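Local coordinates for microcin B17-processing protein McbD (Escherichia coli str. K-12 substr. MG1655, PDB 6GRH) that takes part in maturation of the antibiotic microcin B17, being required to process its inactive precursor peptide McbA into the active peptide, at residues E[167-172]-E[329-334]; E[215-220]-E[245-250]. The protein carries 1 engineered substitution. One frame throughout, in Å; residues are numbered along the deposited sequence. Where two conformers were deposited one is given.

Contact 1. Residues E[167-172]-E[329-334]; sequences EFMERQ and NYLQQI. Engineered in segment 167-172: Arg171 (natural residue Thr).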
loop_
_atom_site.group_PDB
_atom_site.type_symbol
_atom_site.label_atom_id
_atom_site.label_comp_id
_atom_site.label_asym_id
_atom_site.label_seq_id
_atom_site.Cartn_x
_atom_site.Cartn_y
_atom_site.Cartn_z
ATOM N N GLU E 167 38.986 18.845 -17.470
ATOM C CA GLU E 167 39.911 17.832 -17.008
ATOM C C GLU E 167 41.323 18.032 -17.556
ATOM O O GLU E 167 42.279 17.863 -16.821
ATOM C CB GLU E 167 39.431 16.426 -17.362
ATOM C CG GLU E 167 40.195 15.381 -16.584
ATOM C CD GLU E 167 39.440 14.082 -16.525
ATOM O OE1 GLU E 167 38.418 14.043 -15.789
ATOM O OE2 GLU E 167 39.866 13.133 -17.228
ATOM N N PHE E 168 41.432 18.388 -18.834
ATOM C CA PHE E 168 42.732 18.703 -19.474
ATOM C C PHE E 168 43.436 19.821 -18.720
ATOM O O PHE E 168 44.607 19.697 -18.376
ATOM C CB PHE E 168 42.504 19.109 -20.935
ATOM C CG PHE E 168 43.760 19.453 -21.704
ATOM C CD1 PHE E 168 44.543 18.453 -22.268
ATOM C CD2 PHE E 168 44.125 20.779 -21.901
ATOM C CE1 PHE E 168 45.674 18.765 -23.004
ATOM C CE2 PHE E 168 45.268 21.101 -22.634
ATOM C CZ PHE E 168 46.035 20.079 -23.194
ATOM N N MET E 169 42.710 20.910 -18.464
ATOM C CA MET E 169 43.243 22.010 -17.672
ATOM C C MET E 169 43.684 21.530 -16.296
ATOM O O MET E 169 44.766 21.880 -15.841
ATOM C CB MET E 169 42.215 23.136 -17.527
ATOM C CG MET E 169 42.309 24.159 -18.630
ATOM S SD MET E 169 43.977 24.833 -18.634
ATOM C CE MET E 169 44.310 24.735 -20.379
ATOM N N GLU E 170 42.853 20.716 -15.653
ATOM C CA GLU E 170 43.160 20.185 -14.308
ATOM C C GLU E 170 44.499 19.443 -14.272
ATOM O O GLU E 170 45.365 19.729 -13.452
ATOM C CB GLU E 170 42.062 19.208 -13.828
ATOM C CG GLU E 170 40.837 19.912 -13.288
ATOM C CD GLU E 170 39.587 19.052 -13.238
ATOM O OE1 GLU E 170 39.677 17.813 -13.292
ATOM O OE2 GLU E 170 38.494 19.638 -13.149
ATOM N N ARG E 171 44.643 18.482 -15.177
ATOM C CA ARG E 171 45.777 17.580 -15.176
ATOM C C ARG E 171 47.055 18.270 -15.646
ATOM O O ARG E 171 48.112 18.086 -15.035
ATOM C CB ARG E 171 45.476 16.315 -16.011
ATOM C CG ARG E 171 44.205 15.559 -15.596
ATOM C CD ARG E 171 44.293 15.022 -14.176
ATOM N NE ARG E 171 43.024 14.442 -13.734
ATOM C CZ ARG E 171 42.598 13.202 -13.977
ATOM N NH1 ARG E 171 43.313 12.328 -14.698
ATOM N NH2 ARG E 171 41.412 12.823 -13.490
ATOM N N GLN E 172 46.957 19.104 -16.682
ATOM C CA GLN E 172 48.131 19.856 -17.143
ATOM C C GLN E 172 48.589 20.812 -16.051
ATOM O O GLN E 172 49.800 20.894 -15.771
ATOM C CB GLN E 172 47.885 20.598 -18.456
ATOM C CG GLN E 172 47.494 19.709 -19.633
ATOM C CD GLN E 172 48.536 18.685 -19.999
ATOM O OE1 GLN E 172 49.756 18.962 -19.959
ATOM N NE2 GLN E 172 48.073 17.502 -20.397
ATOM N N ASN E 329 41.613 30.640 -27.156
ATOM C CA ASN E 329 42.687 31.521 -27.631
ATOM C C ASN E 329 43.963 31.259 -26.838
ATOM O O ASN E 329 45.029 31.099 -27.420
ATOM C CB ASN E 329 42.309 33.019 -27.540
ATOM C CG ASN E 329 41.322 33.455 -28.630
ATOM O OD1 ASN E 329 40.930 32.671 -29.509
ATOM N ND2 ASN E 329 40.916 34.701 -28.574
ATOM N N TYR E 330 43.848 31.190 -25.518
ATOM C CA TYR E 330 45.002 30.923 -24.680
ATOM C C TYR E 330 45.695 29.614 -25.104
ATOM O O TYR E 330 46.901 29.582 -25.310
ATOM C CB TYR E 330 44.586 30.860 -23.215
ATOM C CG TYR E 330 45.665 30.316 -22.311
ATOM C CD1 TYR E 330 46.722 31.132 -21.875
ATOM C CD2 TYR E 330 45.647 28.974 -21.912
ATOM C CE1 TYR E 330 47.713 30.630 -21.048
ATOM C CE2 TYR E 330 46.634 28.460 -21.095
ATOM C CZ TYR E 330 47.663 29.283 -20.665
ATOM O OH TYR E 330 48.634 28.760 -19.844
ATOM N N LEU E 331 44.922 28.541 -25.230
ATOM C CA LEU E 331 45.496 27.239 -25.602
ATOM C C LEU E 331 46.141 27.261 -26.981
ATOM O O LEU E 331 47.242 26.729 -27.156
ATOM C CB LEU E 331 44.444 26.126 -25.537
ATOM C CG LEU E 331 44.056 25.733 -24.109
ATOM C CD1 LEU E 331 42.838 24.829 -24.086
ATOM C CD2 LEU E 331 45.224 25.118 -23.353
ATOM N N GLN E 332 45.469 27.892 -27.941
ATOM C CA GLN E 332 45.972 27.963 -29.311
ATOM C C GLN E 332 47.293 28.714 -29.422
ATOM O O GLN E 332 48.095 28.387 -30.280
ATOM C CB GLN E 332 44.945 28.573 -30.271
ATOM C CG GLN E 332 45.304 28.330 -31.732
ATOM C CD GLN E 332 44.215 28.736 -32.699
ATOM O OE1 GLN E 332 43.285 29.470 -32.343
ATOM N NE2 GLN E 332 44.325 28.259 -33.940
ATOM N N GLN E 333 47.506 29.706 -28.560
ATOM C CA GLN E 333 48.777 30.458 -28.499
ATOM C C GLN E 333 49.932 29.550 -28.091
ATOM O O GLN E 333 51.047 29.709 -28.576
ATOM C CB GLN E 333 48.687 31.666 -27.543
ATOM C CG GLN E 333 47.986 32.874 -28.134
ATOM N N ILE E 334 49.656 28.581 -27.222
ATOM C CA ILE E 334 50.647 27.587 -26.843
ATOM C C ILE E 334 50.851 26.583 -27.984
ATOM O O ILE E 334 51.977 26.268 -28.311
ATOM C CB ILE E 334 50.270 26.888 -25.513
ATOM C CG1 ILE E 334 50.229 27.920 -24.367
ATOM C CG2 ILE E 334 51.247 25.743 -25.195
ATOM C CD1 ILE E 334 49.438 27.487 -23.148
#
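Met169 and Leu331 mark the backbone register between two helical segments, 167-172 and 329-334, with their CA atoms 9.8 Å apart. The segment axes come no closer than 13.5 Å, and their N-to-C directions make an angle of 54°. At that separation the helices cannot mesh backbone to backbone. The gap is spanned by side chains alone: Phe168 and Met169 from one helix, Leu331 and Tyr330 from the other. No hydrogen bond or salt bridge crosses it, and the two segments bury just 126 Å² between them, a sparse helix-helix packing inside the YcaO domain.

Leu331 projects from helix 327-334 and meets two neighbours of the other helix. Its CD2 lies 4.1 Å from CE2 of Phe168, near the ring plane, so a methyl abuts the rim of the aromatic ring, not its face. Phe168 holds CG anti to its backbone N (chi1 -180°), which sends the ring toward Leu331, and the two side chains slide past each other in opposite directions. Within the same helix, Gln172 CG sits 3.8 Å above the ring plane, over its centre.

In the modelled conformer, one of two deposited, Met169 would point tip to tip at Leu331, but its CE is too near CD2 of Leu331 for two carbons, so the closeness is doubtful. CE of Met169, as far as its position can be trusted, lies 4.4 Å from CE2 of Tyr330, at the ring edge.

Phe168, Met169 and Leu331 are buried; Tyr330 is partly exposed. Phe362 packs edge-to-face with Phe168, while strand 241-248 offers Tyr247 to Met169, so helix 157-180 lies against that strand as well as helix 327-334.

Contact 2. Residues E[215-220]-E[245-250]; sequences DITLPG and LSYANS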
loop_
_atom_site.group_PDB
_atom_site.type_symbol
_atom_site.label_atom_id
_atom_site.label_comp_id
_atom_site.label_asym_id
_atom_site.label_seq_id
_atom_site.Cartn_x
_atom_site.Cartn_y
_atom_site.Cartn_z
ATOM N N ASP E 215 45.457 27.799 -5.684
ATOM C CA ASP E 215 45.151 27.993 -7.097
ATOM C C ASP E 215 46.416 27.626 -7.889
ATOM O O ASP E 215 47.410 28.358 -7.827
ATOM C CB ASP E 215 44.739 29.452 -7.352
ATOM C CG ASP E 215 44.282 29.704 -8.790
ATOM O OD1 ASP E 215 45.004 29.336 -9.743
ATOM O OD2 ASP E 215 43.202 30.296 -8.976
ATOM N N ILE E 216 46.374 26.501 -8.620
ATOM C CA ILE E 216 47.507 26.031 -9.424
ATOM C C ILE E 216 47.277 26.180 -10.935
ATOM O O ILE E 216 48.008 25.588 -11.712
ATOM C CB ILE E 216 47.879 24.559 -9.108
ATOM C CG1 ILE E 216 46.699 23.612 -9.381
ATOM C CG2 ILE E 216 48.351 24.422 -7.668
ATOM C CD1 ILE E 216 47.128 22.186 -9.658
ATOM N N THR E 217 46.296 26.986 -11.351
ATOM C CA THR E 217 45.973 27.172 -12.763
ATOM C C THR E 217 47.226 27.411 -13.614
ATOM O O THR E 217 48.069 28.185 -13.205
ATOM C CB THR E 217 45.091 28.411 -12.915
ATOM O OG1 THR E 217 44.070 28.370 -11.916
ATOM C CG2 THR E 217 44.482 28.488 -14.317
ATOM N N LEU E 218 47.328 26.783 -14.790
ATOM C CA LEU E 218 48.427 27.067 -15.722
ATOM C C LEU E 218 48.600 28.583 -15.819
ATOM O O LEU E 218 47.598 29.283 -15.963
ATOM C CB LEU E 218 48.132 26.554 -17.127
ATOM C CG LEU E 218 48.304 25.065 -17.410
ATOM C CD1 LEU E 218 48.053 24.821 -18.881
ATOM C CD2 LEU E 218 49.683 24.592 -17.021
ATOM N N PRO E 219 49.841 29.084 -15.685
ATOM C CA PRO E 219 50.090 30.540 -15.730
ATOM C C PRO E 219 49.513 31.232 -16.964
ATOM O O PRO E 219 49.662 30.746 -18.088
ATOM C CB PRO E 219 51.610 30.624 -15.711
ATOM C CG PRO E 219 51.965 29.477 -14.824
ATOM C CD PRO E 219 51.030 28.365 -15.200
ATOM N N GLY E 220 48.808 32.336 -16.732
ATOM C CA GLY E 220 48.211 33.110 -17.812
ATOM C C GLY E 220 46.894 32.564 -18.314
ATOM O O GLY E 220 46.220 33.237 -19.074
ATOM N N LEU E 245 40.918 18.161 -6.751
ATOM C CA LEU E 245 41.274 19.091 -7.794
ATOM C C LEU E 245 40.075 19.333 -8.692
ATOM O O LEU E 245 39.376 18.390 -9.078
ATOM C CB LEU E 245 42.412 18.518 -8.623
ATOM C CG LEU E 245 42.890 19.322 -9.838
ATOM C CD1 LEU E 245 43.476 20.667 -9.425
ATOM C CD2 LEU E 245 43.927 18.499 -10.568
ATOM N N SER E 246 39.868 20.588 -9.067
ATOM C CA SER E 246 38.859 20.908 -10.038
ATOM C C SER E 246 39.148 22.216 -10.726
ATOM O O SER E 246 39.713 23.120 -10.120
ATOM C CB SER E 246 37.498 20.942 -9.350
ATOM O OG SER E 246 36.484 21.170 -10.297
ATOM N N TYR E 247 38.756 22.301 -11.993
ATOM C CA TYR E 247 38.892 23.507 -12.782
ATOM C C TYR E 247 37.509 23.985 -13.183
ATOM O O TYR E 247 36.698 23.201 -13.672
ATOM C CB TYR E 247 39.726 23.235 -14.032
ATOM C CG TYR E 247 39.833 24.406 -14.975
ATOM C CD1 TYR E 247 38.933 24.561 -16.035
ATOM C CD2 TYR E 247 40.826 25.363 -14.812
ATOM C CE1 TYR E 247 39.035 25.619 -16.918
ATOM C CE2 TYR E 247 40.936 26.439 -15.692
ATOM C CZ TYR E 247 40.039 26.565 -16.741
ATOM O OH TYR E 247 40.157 27.613 -17.624
ATOM N N ALA E 248 37.267 25.272 -13.002
ATOM C CA ALA E 248 36.043 25.913 -13.475
ATOM C C ALA E 248 36.346 27.384 -13.791
ATOM O O ALA E 248 37.431 27.886 -13.460
ATOM C CB ALA E 248 34.948 25.778 -12.428
ATOM N N ASN E 249 35.405 28.064 -14.454
ATOM C CA ASN E 249 35.526 29.509 -14.719
ATOM C C ASN E 249 35.457 30.329 -13.443
ATOM O O ASN E 249 36.176 31.305 -13.281
ATOM C CB ASN E 249 34.421 29.998 -15.663
ATOM C CG ASN E 249 34.650 29.589 -17.093
ATOM O OD1 ASN E 249 35.799 29.433 -17.534
ATOM N ND2 ASN E 249 33.556 29.420 -17.845
ATOM N N SER E 250 34.546 29.936 -12.574
ATOM C CA SER E 250 34.337 30.539 -11.267
ATOM C C SER E 250 35.310 29.950 -10.247
ATOM O O SER E 250 35.388 28.737 -10.100
ATOM C CB SER E 250 32.881 30.278 -10.807
ATOM O OG SER E 250 32.698 30.472 -9.410
#
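Ile216 and Leu245 meet across a sheet of the YcaO fold in which strand 224-231 lies between strands 210-215 and 241-248. The spacing agrees with this topology: CA of Thr217 is 8.0 Å from CA of Tyr247, too far for direct strand pairing. Instead, both segments form backbone hydrogen bonds with the intervening strand or the residue just before it, Ile216 with Ala225, Ser246 with Val226 and Ala248 with His224. Segment 215-220 leaves its strand through an Asx turn.

The packed part is apolar and buried. CD1 of Ile216 touches CD1 of Leu245 at 4.0 Å, and the two side chains cross at about a right angle. Ile216 places CG1 between its backbone N and carbonyl carbon (chi1 60°), the more hindered rotamer, and this carries the terminal methyl to the leucine. A second touch is slighter: Thr217 CG2 lies near the plane of the Tyr247 ring, 4.3 Å from CE2, against an edge and not over a face. The phenol oxygen of Tyr247 is held by a hydrogen bond with the carbonyl of Pro222.

Beyond these two pairs the segments separate. Pro219 and Gly220 run on into an exposed loop, and Asn249 is exposed at the end of the other segment; none of the three touches the opposite segment. Ser250 then supplies the N-cap of helix 251-275.

The start of the loop is held by Asp215, whose OD2 hydrogen-bonds with His224 ND1 and whose OD1 also hydrogen-bonds with Asn184 ND2. That same OD1 accepts the backbone N of Thr217 at 3.1 Å on its anti side and the hydroxyl OG1 of Thr217 at 2.6 Å on its syn side, both from one face of the carboxylate.

Overall arrangement
Following the chain from the N terminus, the first contact segment lies on helix 157-180, which opens contact 1; the chain then passes strand 182-187, helix 196-208 and strand 210-215 to the loop that opens contact 2. Strand 224-231 leads to strand 241-248, closing contact 2 after a short excursion. Only when helix 327-334 arrives is contact 1 closed, so the smaller loop lies wholly within the larger, and the two do not cross. Their centres are about 10 Å apart, and two probable hydrogen bonds join them: Tyr330 OH to Pro219 O (2.8 Å) and Tyr247 N to Glu170 OE2 (2.9 Å). Together they tie both helices to one end of the mixed sheet.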